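4-oxalocrotonate decarboxylase NahK (PDB 5D2K) catalyses the metal-assisted decarboxylation of (3E)-2-oxohex-3-enedioate to 2-oxopent-4-enoate and carbon dioxide, a step of naphthalene breakdown. Local coordinates at residues Val201-Gly206 / Ile242-Val246; Val248-Ile254 / Ser265-Ile269. The protein carries 1 engineered substitution. One frame throughout, in Å; residues are numbered along the deposited sequence.

Contact 1 of 2, residues Val201-Gly206 / Ile242-Val246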
loop_
_atom_site.group_PDB
_atom_site.type_symbol
_atom_site.label_atom_id
_atom_site.label_comp_id
_atom_site.label_asym_id
_atom_site.label_seq_id
_atom_site.Cartn_x
_atom_site.Cartn_y
_atom_site.Cartn_z
ATOM N N VAL A 201 -0.464 -10.834 -17.831
ATOM C CA VAL A 201 -1.308 -9.654 -18.011
ATOM C C VAL A 201 -0.583 -8.323 -17.755
ATOM O O VAL A 201 -0.988 -7.287 -18.285
ATOM C CB VAL A 201 -2.582 -9.718 -17.127
ATOM C CG1 VAL A 201 -3.482 -10.861 -17.594
ATOM C CG2 VAL A 201 -2.232 -9.862 -15.644
ATOM N N GLU A 202 0.478 -8.344 -16.949
ATOM C CA GLU A 202 1.286 -7.149 -16.683
ATOM C C GLU A 202 2.706 -7.565 -16.354
ATOM O O GLU A 202 2.931 -8.672 -15.869
ATOM C CB GLU A 202 0.734 -6.322 -15.505
ATOM C CG GLU A 202 -0.669 -5.733 -15.685
ATOM C CD GLU A 202 -0.743 -4.623 -16.725
ATOM O OE1 GLU A 202 0.314 -4.105 -17.146
ATOM O OE2 GLU A 202 -1.874 -4.263 -17.114
ATOM N N LEU A 203 3.661 -6.678 -16.602
ATOM C CA LEU A 203 5.025 -6.904 -16.143
ATOM C C LEU A 203 5.736 -5.565 -15.956
ATOM O O LEU A 203 5.280 -4.524 -16.439
ATOM C CB LEU A 203 5.795 -7.824 -17.107
ATOM C CG LEU A 203 5.760 -7.621 -18.621
ATOM C CD1 LEU A 203 6.454 -6.326 -19.036
ATOM C CD2 LEU A 203 6.424 -8.836 -19.283
ATOM N N GLY A 204 6.851 -5.593 -15.235
ATOM C CA GLY A 204 7.611 -4.381 -14.992
ATOM C C GLY A 204 8.880 -4.674 -14.218
ATOM O O GLY A 204 9.188 -5.829 -13.898
ATOM N N ALA A 205 9.631 -3.622 -13.925
ATOM C CA ALA A 205 10.840 -3.769 -13.136
ATOM C C ALA A 205 10.776 -2.865 -11.916
ATOM O O ALA A 205 10.038 -1.873 -11.901
ATOM C CB ALA A 205 12.076 -3.455 -13.973
ATOM N N GLY A 206 11.557 -3.219 -10.898
ATOM C CA GLY A 206 11.578 -2.457 -9.656
ATOM C C GLY A 206 11.851 -0.978 -9.861
ATOM O O GLY A 206 11.331 -0.140 -9.133
ATOM N N ILE A 242 4.442 -1.952 -9.009
ATOM C CA ILE A 242 5.415 -1.856 -10.084
ATOM C C ILE A 242 4.669 -1.672 -11.407
ATOM O O ILE A 242 5.132 -0.961 -12.304
ATOM C CB ILE A 242 6.342 -3.083 -10.084
ATOM C CG1 ILE A 242 7.294 -2.989 -8.881
ATOM C CG2 ILE A 242 7.162 -3.155 -11.369
ATOM C CD1 ILE A 242 8.017 -4.273 -8.502
ATOM N N THR A 243 3.481 -2.259 -11.499
ATOM C CA THR A 243 2.671 -2.157 -12.709
ATOM C C THR A 243 1.289 -1.618 -12.402
ATOM O O THR A 243 0.931 -1.413 -11.242
ATOM C CB THR A 243 2.486 -3.518 -13.393
ATOM O OG1 THR A 243 1.540 -4.296 -12.651
ATOM C CG2 THR A 243 3.795 -4.272 -13.488
ATOM N N ALA A 244 0.494 -1.428 -13.451
ATOM C CA ALA A 244 -0.907 -1.109 -13.274
ATOM C C ALA A 244 -1.604 -2.243 -12.527
ATOM O O ALA A 244 -1.247 -3.415 -12.661
ATOM C CB ALA A 244 -1.574 -0.861 -14.619
ATOM N N ALA A 245 -2.597 -1.873 -11.739
ATOM C CA ALA A 245 -3.399 -2.824 -10.982
ATOM C C ALA A 245 -4.405 -3.551 -11.889
ATOM O O ALA A 245 -4.875 -2.993 -12.885
ATOM C CB ALA A 245 -4.106 -2.105 -9.853
ATOM N N VAL A 246 -4.714 -4.798 -11.543
ATOM C CA VAL A 246 -5.557 -5.667 -12.365
ATOM C C VAL A 246 -6.747 -6.166 -11.549
ATOM O O VAL A 246 -6.571 -6.677 -10.449
ATOM C CB VAL A 246 -4.746 -6.855 -12.889
ATOM C CG1 VAL A 246 -5.640 -7.910 -13.529
ATOM C CG2 VAL A 246 -3.659 -6.370 -13.864
HETATM O O HOH W 1 1.575 -1.256 -16.229
HETATM O O HOH W 2 -4.310 -3.188 -15.875
#
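Glu202 and Val201, the two bulged residues of edge strand 199-205, lie against Val246, the first residue of strand 246-247, reached by the loop that follows strand 236-238. Both bulge residues face Met194 of the neighbouring strand, which defines a classic beta bulge. The segments run nearly antiparallel, 159° apart end to end, yet no direct hydrogen bond joins them, and their CA atoms come no nearer than 5.9 Å, between Gly204 and Thr243. Loop side chains meet the strand's side chains and backbone, and two waters bridge the rest. Val246 offers CG2 alone, which meets Glu202 CG at 3.6 Å and, more loosely, Val201 CG2. Glu202 holds CG anti to its carbonyl carbon (chi1 -63°) and bends again at chi2 (-69°); CB rests 3.6 Å from Thr243 OG1, while the carboxylate reaches two waters. One water donates to Glu202 OE1 and accepts from Ala244 N, at 3.0 Å from that nitrogen; the other donates to both Glu202 OE2, at 2.9 Å, and Ala245 O. Each carboxylate oxygen is thus tied to a different point of the loop backbone. Further along, methyl groups press on strand carbonyls: Thr243 CG2 lies 3.3 Å from Leu203 O, and Ile242 CG2 lies 3.2 Å from Ala205 O. Gly204, without a side chain, leaves room for the Ile242 methyl. Behind the loop, Ile242 bonds through its backbone to Ala115, between metal ligands Glu114 and Glu116. This is water-bridged packing of a bulged sheet edge beside the metal-site strand of a fumarylacetoacetate hydrolase-type C-terminal domain.

Contact 2 of 2, residues Val248-Ile254 / Ser265-Ile269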
loop_
_atom_site.group_PDB
_atom_site.type_symbol
_atom_site.label_atom_id
_atom_site.label_comp_id
_atom_site.label_asym_id
_atom_site.label_seq_id
_atom_site.Cartn_x
_atom_site.Cartn_y
_atom_site.Cartn_z
ATOM N N VAL A 248 -9.667 -8.402 -9.923
ATOM C CA VAL A 248 -9.823 -9.819 -9.605
ATOM C C VAL A 248 -11.249 -10.074 -9.130
ATOM O O VAL A 248 -11.925 -9.167 -8.627
ATOM C CB VAL A 248 -8.816 -10.302 -8.533
ATOM C CG1 VAL A 248 -7.411 -10.399 -9.136
ATOM C CG2 VAL A 248 -8.854 -9.385 -7.310
ATOM N N ALA A 249 -11.694 -11.315 -9.297
ATOM C CA ALA A 249 -13.072 -11.694 -9.016
ATOM C C ALA A 249 -13.132 -13.169 -8.628
ATOM O O ALA A 249 -12.175 -13.914 -8.867
ATOM C CB ALA A 249 -13.952 -11.411 -10.244
ATOM N N PRO A 250 -14.252 -13.603 -8.015
ATOM C CA PRO A 250 -14.351 -15.017 -7.633
ATOM C C PRO A 250 -14.023 -15.968 -8.775
ATOM O O PRO A 250 -14.482 -15.758 -9.905
ATOM C CB PRO A 250 -15.817 -15.155 -7.206
ATOM C CG PRO A 250 -16.158 -13.806 -6.668
ATOM C CD PRO A 250 -15.434 -12.838 -7.577
ATOM N N GLY A 251 -13.216 -16.979 -8.488
ATOM C CA GLY A 251 -12.802 -17.939 -9.496
ATOM C C GLY A 251 -11.428 -17.676 -10.093
ATOM O O GLY A 251 -10.826 -18.569 -10.695
ATOM N N ASP A 252 -10.929 -16.450 -9.945
ATOM C CA ASP A 252 -9.613 -16.114 -10.499
ATOM C C ASP A 252 -8.457 -16.733 -9.711
ATOM O O ASP A 252 -8.530 -16.896 -8.491
ATOM C CB ASP A 252 -9.401 -14.591 -10.542
ATOM C CG ASP A 252 -10.268 -13.894 -11.567
ATOM O OD1 ASP A 252 -10.753 -14.559 -12.515
ATOM O OD2 ASP A 252 -10.464 -12.666 -11.430
ATOM N N ASN A 253 -7.382 -17.061 -10.413
ATOM C CA ASN A 253 -6.125 -17.393 -9.761
ATOM C C ASN A 253 -5.051 -16.480 -10.317
ATOM O O ASN A 253 -5.096 -16.077 -11.476
ATOM C CB ASN A 253 -5.749 -18.858 -9.953
ATOM C CG ASN A 253 -5.475 -19.200 -11.387
ATOM O OD1 ASN A 253 -4.340 -19.082 -11.861
ATOM N ND2 ASN A 253 -6.511 -19.634 -12.099
ATOM N N ILE A 254 -4.103 -16.115 -9.472
ATOM C CA ILE A 254 -3.005 -15.282 -9.930
ATOM C C ILE A 254 -1.674 -15.871 -9.502
ATOM O O ILE A 254 -1.575 -16.576 -8.489
ATOM C CB ILE A 254 -3.156 -13.816 -9.420
ATOM C CG1 ILE A 254 -3.061 -13.725 -7.890
ATOM C CG2 ILE A 254 -4.468 -13.202 -9.916
ATOM C CD1 ILE A 254 -1.707 -13.274 -7.385
ATOM N N SER A 265 1.468 -16.557 -5.201
ATOM C CA SER A 265 0.211 -17.004 -5.806
ATOM C C SER A 265 -0.960 -16.804 -4.857
ATOM O O SER A 265 -0.773 -16.747 -3.640
ATOM C CB SER A 265 0.286 -18.485 -6.204
ATOM O OG SER A 265 1.276 -18.737 -7.182
ATOM N N ALA A 266 -2.162 -16.737 -5.413
ATOM C CA ALA A 266 -3.381 -16.664 -4.622
ATOM C C ALA A 266 -4.557 -17.040 -5.490
ATOM O O ALA A 266 -4.479 -16.973 -6.725
ATOM C CB ALA A 266 -3.577 -15.274 -4.035
ATOM N N ARG A 267 -5.641 -17.457 -4.853
ATOM C CA ARG A 267 -6.872 -17.642 -5.592
ATOM C C ARG A 267 -8.001 -16.926 -4.886
ATOM O O ARG A 267 -7.919 -16.621 -3.693
ATOM C CB ARG A 267 -7.193 -19.124 -5.792
ATOM C CG ARG A 267 -7.459 -19.924 -4.548
ATOM C CD ARG A 267 -7.989 -21.298 -4.976
ATOM N NE ARG A 267 -8.281 -22.172 -3.847
ATOM C CZ ARG A 267 -9.501 -22.394 -3.372
ATOM N NH1 ARG A 267 -9.668 -23.207 -2.340
ATOM N NH2 ARG A 267 -10.549 -21.806 -3.920
ATOM N N PHE A 268 -9.043 -16.634 -5.651
ATOM C CA PHE A 268 -10.145 -15.809 -5.177
ATOM C C PHE A 268 -11.468 -16.551 -5.232
ATOM O O PHE A 268 -11.727 -17.305 -6.168
ATOM C CB PHE A 268 -10.206 -14.520 -6.001
ATOM C CG PHE A 268 -8.971 -13.677 -5.859
ATOM C CD1 PHE A 268 -7.840 -13.930 -6.635
ATOM C CD2 PHE A 268 -8.921 -12.667 -4.919
ATOM C CE1 PHE A 268 -6.684 -13.171 -6.478
ATOM C CE2 PHE A 268 -7.776 -11.898 -4.758
ATOM C CZ PHE A 268 -6.663 -12.148 -5.532
ATOM N N ILE A 269 -12.293 -16.355 -4.211
ATOM C CA ILE A 269 -13.637 -16.938 -4.197
ATOM C C ILE A 269 -14.653 -15.872 -3.826
ATOM O O ILE A 269 -14.280 -14.742 -3.506
ATOM C CB ILE A 269 -13.759 -18.118 -3.212
ATOM C CG1 ILE A 269 -13.458 -17.659 -1.785
ATOM C CG2 ILE A 269 -12.847 -19.258 -3.620
ATOM C CD1 ILE A 269 -13.733 -18.718 -0.743
ATOM O OXT ILE A 269 -15.865 -16.098 -3.850
#
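Val248 sits squarely over one face of the Phe268 ring, its CB 4.0 Å from the centroid and only 5° off the ring normal, a CH-pi contact. Its two methyls spread across that face: CG2 lies 3.7 Å from Phe268 CE2, whereas CG1 leans toward CE1 and CZ. The edge of the same ring is met in plane by Ile254 CG1, 3.9 Å from Phe268 CE1, and by the carbonyl oxygen of Asp252. Phe268 carries CG anti to its carbonyl carbon (chi1 -62°), which brings the ring under Val248 and alongside Ile254. Ile254 CG1 also touches the Ala266 methyl, on the same side of the sheet, while Asn253 and Arg267 project from the other side. The backbones fix this register. Ile254 and Ala266 form an antiparallel hydrogen-bonded pair, in which Ile254 N reaches Ala266 O at 2.9 Å with an angle of 172° at the hydrogen, and Ala266 N returns to Ile254 O at 3.1 Å. Phe268 N then bonds to Asp252 O at 2.9 Å. Beyond it lies a type II turn from Ala249 to Asp252, whose Gly251 N donates to Phe268 O at 2.8 Å. Asp252 N closes the turn on Ala249 O, and its OD2 accepts in return from Ala249 N, while OD1 accepts a hydrogen bond from Asn197 ND2. Ile113 touches Val248, Ile254 and Phe268, joining this apolar group to strand 112-121. Four backbone bonds thus hold the chain's last strand to strand 253-258 and the turn before it, with the Phe268 ring packed beneath Val248.

Contacts 1 and 2 follow one another along the chain: 242-246 ends just before 248-254 begins, and their centres are about 17 Å apart with no other touch between them. Both involve the five-stranded sheet, contact 1 at its outermost strand 199-205 and contact 2 at the hairpin of strands 253-258 and 263-268, with strand 191-196 in between. Contact 1 lies nearer the active site: the Ile242 side chain is about 5 Å from that of magnesium ligand Glu116 and about 8 Å from bound 2-oxoadipate. In contact 2, the Val248 side chain is about 13 Å from both the ligand and the magnesium ion.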